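Local coordinates for vascular protein tyrosine phosphatase 1 (PDB 3I36), which probably hydrolyses phosphotyrosine in protein substrates to tyrosine and phosphate, through the catalytic domain of a receptor-type protein tyrosine phosphatase, at residues S23-V28 and T269-G274; K135-I140 and H198-F203; I169-T174 and R185-K190. One frame throughout, in Å; residues are numbered along the deposited sequence.

Interactions 2 and 3 belong to the large mixed sheet of the catalytic domain; interaction 1 is a small separate sheet at the surface, its centre about 31 Å from that of interaction 2 and on the other side of the chain's centre. Interaction 2, mostly buried, pairs parallel strands. Interaction 3, partly buried, is an antiparallel hairpin whose strand 182-191 lies next to strand 196-205 of interaction 2; there Arg201 NE and Asp186 OD1 form a salt bridge of 2.6 Å. Chemistry follows place: a lysine over a tyrosine ring at the surface, stacked rings and aliphatic packing in interaction 2, and aliphatic and Met-aromatic packing on the hairpin face that carries Val171, Met173, Phe187 and Val189.

Interaction 1: S23-V28 and T269-G274; sequences SKLIRV and TVDVYG
A two-stranded antiparallel sheet joins the start of the modelled chain to the turn leading into helix 272-280, with Ile26 and Val270 as its hydrogen-bonded pair. Ile26 N donates almost straight to Val270 O (2.8 Å, 175° at the hydrogen), and Val270 N returns a bond of 2.7 Å to Ile26 O. Ahead of this ladder Lys24 folds over Tyr273: a bend at chi2 (-61°) lays CG, CD and CE across one face of the ring, and another at chi4 (-51°) leaves NZ 4.2 Å from the ring centroid, nearly on its normal, a cation-pi contact. Asp271 OD1 lies 3.2 Å from Lys24 CB and takes the backbone N-H of Gly274 at 2.8 Å, met from above the carboxylate plane. Were Asp271 an alanine, Gly274 N would probably lose its capping acceptor and a gap would open beside Lys24 CB. Asp271 CB, nearer the backbone, touches Leu25 CD2 at 3.9 Å, the two side chains crossing at about a right angle. Val270 points to the side where Phe31 of helix 28-53 and Ile264 of helix 249-267 pack. The arrangement is that of a short antiparallel bridge running into a helix N-cap, with Asp271 as the capping residue.

Interaction 2: K135-I140 and H198-F203; sequences KNVYAI and HPLRQF
Tyr138 and His198 lie face to face, ring centroids 3.8 Å apart and planes only 13° from parallel, with His198 ND1 over the centre of the tyrosine ring. A chi1 of 66°, which sets CG of His198 between its own backbone N and carbonyl carbon, brings the imidazole over Tyr138. Its rotation is fixed by ND1, which donates to Pro199 O at 2.6 Å, the oxygen close to the imidazole plane. At the imidazole edge, CE1 meets Val137 O at 3.1 Å; that carbonyl is buried here and has no hydrogen-bonding partner in the model.

Beyond the rings the strands run parallel. Arg201 straddles the register: its N donates to Tyr138 O, while its O accepts from Ile140 N at 2.9 Å. Phe203 N then reaches Ile140 O at 2.7 Å. On one face of the sheet Leu200 CD1 packs against Ile140 CD1 (3.8 Å) and Val137 CG1; on the other, Ala139 CB faces the edge of the Phe203 ring. The Ile140 side chain is about 10 Å from that of the probable nucleophile Cys244.

Further out, Tyr230 OH is hydrogen-bonded to Tyr138 O, and Trp133 meets the His198 ring. Helix 125-134 covers Val137, Ile140 and Leu200 through Val132, and helix 218-231 covers the opposite face, where Phe223 and Val227 touch Phe203. Between these two helices, strand 139-142 lies flanked by strands 240-243 and 196-205.

Interaction 3: I169-T174 and R185-K190; sequences ITVAMT and RDFVVK
Asp186 O accepts the backbone N-H of Thr174 at 2.6 Å, the donor tilted 33° from the carbonyl plane, and Thr174 OG1 lies 3.2 Å from Asp186 O, at most a weak bond. OG1 stands between its own backbone N and carbonyl carbon (chi1 59°), which brings it against Asp186 CB, while CG2 of Thr174 lies against Val188 CG2 at 3.5 Å. A water bonded to Thr174 OG1 also gives a weak bond to Phe187 O.

From here the antiparallel ladder runs back along both strands. Ala172 and Val188 exchange two backbone bonds, the one from Val188 N to Ala172 O being the shorter at 2.9 Å. Thr170 and Lys190 form the next such pair, with Thr170 N to Lys190 O at 2.7 Å.

Between these rungs the non-hydrogen-bonded pairs Val171-Val189 and Met173-Phe187 turn their side chains to the other face. Met173 CB and CG lie against the Phe187 ring, CB 3.5 Å from CE1. The methionine chain runs out extended (CG anti to the backbone N, chi1 -170°), so that SD stands obliquely to the ring, 5.0 Å from its centroid, a Met-aromatic contact. Val171 CG1 meets Phe187 CB at 3.7 Å. At the other end Ile169 CG2 presses on Val189 CG1, a tight pair.

Trp129 and Trp133 of helix 125-134 cover Val189, and Trp129 also covers Val171. The hairpin sits between strand 196-205, whose Leu200 touches Phe187 and Val189, and the edge strand 164-166, whose Tyr166 touches Val171.

Interaction 1: S23-V28 and T269-G274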
# COMPACT_ATOMS: atom_id res chain seq x y z
N SER A 23 -23.34 -12.26 -0.99
CA SER A 23 -23.08 -12.86 -2.29
C SER A 23 -22.16 -11.96 -3.13
O SER A 23 -22.36 -11.81 -4.33
CB SER A 23 -24.39 -13.11 -3.04
N LYS A 24 -21.17 -11.36 -2.49
CA LYS A 24 -20.15 -10.63 -3.22
C LYS A 24 -19.01 -11.58 -3.62
O LYS A 24 -18.09 -11.21 -4.35
CB LYS A 24 -19.62 -9.45 -2.40
CG LYS A 24 -20.61 -8.31 -2.24
CD LYS A 24 -20.99 -7.70 -3.58
CE LYS A 24 -21.59 -6.31 -3.41
NZ LYS A 24 -22.70 -6.27 -2.42
N LEU A 25 -19.10 -12.81 -3.12
CA LEU A 25 -18.12 -13.83 -3.46
C LEU A 25 -18.43 -14.35 -4.85
O LEU A 25 -19.48 -14.92 -5.08
CB LEU A 25 -18.22 -15.00 -2.50
CG LEU A 25 -17.33 -15.04 -1.27
CD1 LEU A 25 -17.75 -16.24 -0.43
CD2 LEU A 25 -15.87 -15.14 -1.69
N ILE A 26 -17.49 -14.19 -5.77
CA ILE A 26 -17.68 -14.69 -7.11
C ILE A 26 -16.69 -15.81 -7.37
O ILE A 26 -15.48 -15.64 -7.21
CB ILE A 26 -17.48 -13.58 -8.15
CG1 ILE A 26 -18.37 -12.38 -7.80
CG2 ILE A 26 -17.77 -14.10 -9.55
CD1 ILE A 26 -19.86 -12.67 -7.87
N ARG A 27 -17.19 -16.98 -7.75
CA ARG A 27 -16.29 -18.05 -8.10
C ARG A 27 -15.57 -17.65 -9.38
O ARG A 27 -16.16 -17.00 -10.25
CB ARG A 27 -17.08 -19.36 -8.29
CG ARG A 27 -17.72 -19.84 -6.99
CD ARG A 27 -18.59 -21.08 -7.18
NE ARG A 27 -17.89 -22.13 -7.93
CZ ARG A 27 -17.06 -23.01 -7.39
NH1 ARG A 27 -16.81 -22.99 -6.09
NH2 ARG A 27 -16.47 -23.92 -8.16
N VAL A 28 -14.29 -18.01 -9.50
CA VAL A 28 -13.56 -17.63 -10.71
C VAL A 28 -14.28 -18.13 -11.96
O VAL A 28 -14.29 -17.44 -12.97
CB VAL A 28 -12.08 -18.07 -10.70
CG1 VAL A 28 -11.32 -17.42 -9.53
CG2 VAL A 28 -11.96 -19.58 -10.68
N THR A 269 -12.00 -18.10 -5.89
CA THR A 269 -13.12 -17.20 -5.73
C THR A 269 -12.52 -15.83 -5.58
O THR A 269 -11.35 -15.68 -5.26
CB THR A 269 -13.90 -17.49 -4.45
OG1 THR A 269 -13.06 -17.17 -3.33
CG2 THR A 269 -14.31 -18.94 -4.39
N VAL A 270 -13.33 -14.81 -5.82
CA VAL A 270 -12.86 -13.48 -5.55
C VAL A 270 -13.95 -12.73 -4.84
O VAL A 270 -15.14 -12.98 -5.01
CB VAL A 270 -12.40 -12.73 -6.82
CG1 VAL A 270 -11.46 -13.60 -7.65
CG2 VAL A 270 -13.56 -12.28 -7.64
N ASP A 271 -13.52 -11.79 -4.03
CA ASP A 271 -14.44 -10.90 -3.39
C ASP A 271 -13.73 -9.56 -3.31
O ASP A 271 -13.14 -9.20 -2.29
CB ASP A 271 -14.82 -11.41 -2.01
CG ASP A 271 -15.97 -10.62 -1.41
OD1 ASP A 271 -16.40 -9.62 -2.04
OD2 ASP A 271 -16.44 -11.00 -0.32
N VAL A 272 -13.79 -8.83 -4.41
CA VAL A 272 -13.11 -7.56 -4.49
C VAL A 272 -13.81 -6.63 -3.52
O VAL A 272 -13.18 -5.88 -2.79
CB VAL A 272 -13.23 -6.99 -5.90
CG1 VAL A 272 -12.59 -5.59 -5.97
CG2 VAL A 272 -12.58 -7.95 -6.90
N TYR A 273 -15.14 -6.69 -3.53
CA TYR A 273 -15.93 -5.85 -2.66
C TYR A 273 -15.51 -6.07 -1.21
O TYR A 273 -15.27 -5.13 -0.48
CB TYR A 273 -17.41 -6.15 -2.84
CG TYR A 273 -18.29 -5.25 -2.01
CD1 TYR A 273 -18.77 -4.06 -2.53
CD2 TYR A 273 -18.61 -5.58 -0.71
CE1 TYR A 273 -19.57 -3.23 -1.78
CE2 TYR A 273 -19.41 -4.76 0.06
CZ TYR A 273 -19.88 -3.59 -0.48
OH TYR A 273 -20.68 -2.76 0.27
N GLY A 274 -15.43 -7.34 -0.81
CA GLY A 274 -15.08 -7.70 0.56
C GLY A 274 -13.68 -7.23 0.91
O GLY A 274 -13.43 -6.78 2.03
O HOH W 1 -17.45 -8.49 -5.23

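Interaction 2: K135-I140 and H198-F203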
# COMPACT_ATOMS: atom_id res chain seq x y z
N LYS A 135 8.49 -1.72 13.08
CA LYS A 135 7.43 -2.62 12.66
C LYS A 135 7.94 -3.75 11.78
O LYS A 135 7.16 -4.47 11.19
CB LYS A 135 6.30 -1.85 11.98
CG LYS A 135 5.72 -0.76 12.85
CD LYS A 135 5.38 -1.27 14.26
CE LYS A 135 4.72 -0.16 15.09
NZ LYS A 135 4.60 -0.50 16.54
N ASN A 136 9.26 -3.89 11.71
CA ASN A 136 9.84 -5.09 11.13
C ASN A 136 9.61 -5.14 9.63
O ASN A 136 9.40 -6.21 9.06
CB ASN A 136 9.22 -6.33 11.79
CG ASN A 136 10.05 -7.57 11.59
OD1 ASN A 136 11.27 -7.50 11.61
ND2 ASN A 136 9.39 -8.71 11.40
N VAL A 137 9.65 -3.98 8.99
CA VAL A 137 9.42 -3.91 7.55
C VAL A 137 10.68 -4.30 6.80
O VAL A 137 11.73 -3.73 7.02
CB VAL A 137 8.99 -2.48 7.16
CG1 VAL A 137 8.90 -2.34 5.65
CG2 VAL A 137 7.63 -2.20 7.78
N TYR A 138 10.56 -5.29 5.91
CA TYR A 138 11.67 -5.72 5.07
C TYR A 138 11.40 -5.33 3.62
O TYR A 138 12.29 -5.32 2.79
CB TYR A 138 11.82 -7.23 5.13
CG TYR A 138 12.61 -7.73 6.30
CD1 TYR A 138 12.14 -7.59 7.59
CD2 TYR A 138 13.82 -8.36 6.12
CE1 TYR A 138 12.87 -8.07 8.68
CE2 TYR A 138 14.56 -8.84 7.18
CZ TYR A 138 14.08 -8.69 8.46
OH TYR A 138 14.82 -9.18 9.51
N ALA A 139 10.14 -5.02 3.33
CA ALA A 139 9.76 -4.68 1.97
C ALA A 139 8.94 -3.41 1.95
O ALA A 139 7.98 -3.26 2.70
CB ALA A 139 8.97 -5.82 1.31
N ILE A 140 9.31 -2.50 1.06
CA ILE A 140 8.51 -1.31 0.85
C ILE A 140 8.05 -1.37 -0.57
O ILE A 140 8.84 -1.65 -1.47
CB ILE A 140 9.34 -0.02 1.04
CG1 ILE A 140 9.64 0.19 2.53
CG2 ILE A 140 8.59 1.18 0.45
CD1 ILE A 140 10.57 1.39 2.78
N HIS A 198 19.00 -5.22 9.28
CA HIS A 198 18.50 -6.22 8.37
C HIS A 198 18.27 -5.56 7.03
O HIS A 198 18.35 -4.33 6.91
CB HIS A 198 17.22 -6.87 8.90
CG HIS A 198 16.05 -5.93 8.99
ND1 HIS A 198 15.36 -5.50 7.88
CD2 HIS A 198 15.45 -5.36 10.06
CE1 HIS A 198 14.38 -4.70 8.26
NE2 HIS A 198 14.41 -4.60 9.58
N PRO A 199 18.02 -6.37 6.01
CA PRO A 199 17.82 -5.85 4.66
C PRO A 199 16.45 -5.24 4.54
O PRO A 199 15.52 -5.52 5.30
CB PRO A 199 17.89 -7.10 3.78
CG PRO A 199 18.46 -8.18 4.64
CD PRO A 199 17.99 -7.84 6.02
N LEU A 200 16.33 -4.38 3.54
CA LEU A 200 15.03 -3.91 3.15
C LEU A 200 15.13 -3.78 1.66
O LEU A 200 16.14 -3.31 1.13
CB LEU A 200 14.70 -2.57 3.81
CG LEU A 200 13.34 -2.03 3.37
CD1 LEU A 200 12.60 -1.35 4.52
CD2 LEU A 200 13.48 -1.08 2.18
N ARG A 201 14.10 -4.25 0.97
CA ARG A 201 14.02 -4.05 -0.45
C ARG A 201 12.84 -3.14 -0.71
O ARG A 201 11.76 -3.32 -0.15
CB ARG A 201 13.81 -5.39 -1.17
CG ARG A 201 13.52 -5.21 -2.66
CD ARG A 201 13.83 -6.48 -3.42
NE ARG A 201 15.21 -6.89 -3.22
CZ ARG A 201 15.69 -8.07 -3.60
NH1 ARG A 201 14.88 -8.94 -4.20
NH2 ARG A 201 16.96 -8.37 -3.37
N GLN A 202 13.06 -2.18 -1.59
CA GLN A 202 12.05 -1.23 -1.94
C GLN A 202 11.70 -1.49 -3.38
O GLN A 202 12.56 -1.44 -4.26
CB GLN A 202 12.59 0.19 -1.81
CG GLN A 202 11.57 1.24 -2.20
CD GLN A 202 12.27 2.54 -2.56
OE1 GLN A 202 13.35 2.52 -3.14
NE2 GLN A 202 11.66 3.67 -2.21
N PHE A 203 10.43 -1.78 -3.61
CA PHE A 203 9.92 -2.00 -4.94
C PHE A 203 9.28 -0.72 -5.38
O PHE A 203 8.20 -0.36 -4.90
CB PHE A 203 8.91 -3.14 -4.92
CG PHE A 203 9.50 -4.43 -4.43
CD1 PHE A 203 9.99 -5.37 -5.33
CD2 PHE A 203 9.60 -4.68 -3.08
CE1 PHE A 203 10.54 -6.56 -4.87
CE2 PHE A 203 10.15 -5.86 -2.62
CZ PHE A 203 10.62 -6.80 -3.52

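Interaction 3: I169-T174 and R185-K190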
# COMPACT_ATOMS: atom_id res chain seq x y z
N ILE A 169 17.89 5.51 12.94
CA ILE A 169 17.92 4.51 11.89
C ILE A 169 18.86 4.93 10.78
O ILE A 169 18.74 6.02 10.21
CB ILE A 169 16.54 4.25 11.32
CG1 ILE A 169 15.58 3.84 12.44
CG2 ILE A 169 16.63 3.16 10.23
CD1 ILE A 169 16.07 2.63 13.24
N THR A 170 19.82 4.07 10.46
CA THR A 170 20.73 4.39 9.37
C THR A 170 20.45 3.46 8.21
O THR A 170 20.25 2.26 8.38
CB THR A 170 22.21 4.39 9.80
OG1 THR A 170 22.46 5.58 10.57
CG2 THR A 170 23.14 4.39 8.59
N VAL A 171 20.37 4.05 7.02
CA VAL A 171 20.00 3.29 5.84
C VAL A 171 21.04 3.57 4.79
O VAL A 171 21.49 4.70 4.63
CB VAL A 171 18.59 3.67 5.33
CG1 VAL A 171 18.17 2.73 4.22
CG2 VAL A 171 17.59 3.60 6.47
N ALA A 172 21.44 2.51 4.11
CA ALA A 172 22.39 2.62 3.03
C ALA A 172 21.87 1.75 1.91
O ALA A 172 21.47 0.61 2.13
CB ALA A 172 23.77 2.14 3.48
N MET A 173 21.89 2.28 0.70
CA MET A 173 21.45 1.50 -0.43
C MET A 173 22.58 0.57 -0.85
O MET A 173 23.72 1.00 -1.00
CB MET A 173 21.04 2.42 -1.57
CG MET A 173 20.35 1.67 -2.68
SD MET A 173 19.87 2.77 -4.00
CE MET A 173 21.49 3.26 -4.58
N THR A 174 22.27 -0.71 -1.05
CA THR A 174 23.30 -1.67 -1.43
C THR A 174 23.25 -2.03 -2.91
O THR A 174 24.24 -2.44 -3.50
CB THR A 174 23.21 -2.94 -0.59
OG1 THR A 174 21.92 -3.54 -0.77
CG2 THR A 174 23.43 -2.59 0.88
N ARG A 185 15.30 -1.37 -5.19
CA ARG A 185 16.45 -0.91 -4.43
C ARG A 185 16.59 -1.77 -3.21
O ARG A 185 15.61 -2.07 -2.52
CB ARG A 185 16.28 0.55 -4.05
CG ARG A 185 15.96 1.44 -5.24
CD ARG A 185 16.05 2.92 -4.87
NE ARG A 185 15.76 3.74 -6.04
CZ ARG A 185 14.55 4.14 -6.38
NH1 ARG A 185 13.50 3.82 -5.63
NH2 ARG A 185 14.37 4.88 -7.47
N ASP A 186 17.81 -2.19 -2.94
CA ASP A 186 18.09 -2.89 -1.71
C ASP A 186 18.85 -1.97 -0.80
O ASP A 186 19.72 -1.21 -1.23
CB ASP A 186 18.89 -4.16 -1.98
CG ASP A 186 18.02 -5.29 -2.42
OD1 ASP A 186 16.89 -5.39 -1.91
OD2 ASP A 186 18.45 -6.09 -3.28
N PHE A 187 18.50 -2.06 0.48
CA PHE A 187 19.17 -1.30 1.51
C PHE A 187 19.52 -2.21 2.66
O PHE A 187 19.01 -3.33 2.79
CB PHE A 187 18.24 -0.21 2.05
CG PHE A 187 17.67 0.67 1.00
CD1 PHE A 187 18.29 1.86 0.67
CD2 PHE A 187 16.51 0.31 0.34
CE1 PHE A 187 17.77 2.68 -0.32
CE2 PHE A 187 15.97 1.13 -0.65
CZ PHE A 187 16.60 2.31 -0.98
N VAL A 188 20.41 -1.72 3.49
CA VAL A 188 20.60 -2.28 4.80
C VAL A 188 20.02 -1.24 5.73
O VAL A 188 20.32 -0.06 5.61
CB VAL A 188 22.08 -2.49 5.12
CG1 VAL A 188 22.24 -2.90 6.57
CG2 VAL A 188 22.67 -3.54 4.20
N VAL A 189 19.16 -1.68 6.63
CA VAL A 189 18.59 -0.78 7.61
C VAL A 189 19.16 -1.15 8.96
O VAL A 189 19.09 -2.29 9.38
CB VAL A 189 17.08 -0.90 7.68
CG1 VAL A 189 16.53 0.11 8.67
CG2 VAL A 189 16.49 -0.68 6.31
N LYS A 190 19.73 -0.16 9.63
CA LYS A 190 20.37 -0.41 10.91
C LYS A 190 19.85 0.54 11.96
O LYS A 190 19.67 1.73 11.73
CB LYS A 190 21.88 -0.21 10.76
CG LYS A 190 22.69 -0.68 11.94
CD LYS A 190 24.17 -0.58 11.58
CE LYS A 190 25.07 -1.22 12.62
NZ LYS A 190 26.49 -1.16 12.16
O HOH W 2 20.80 -4.94 1.24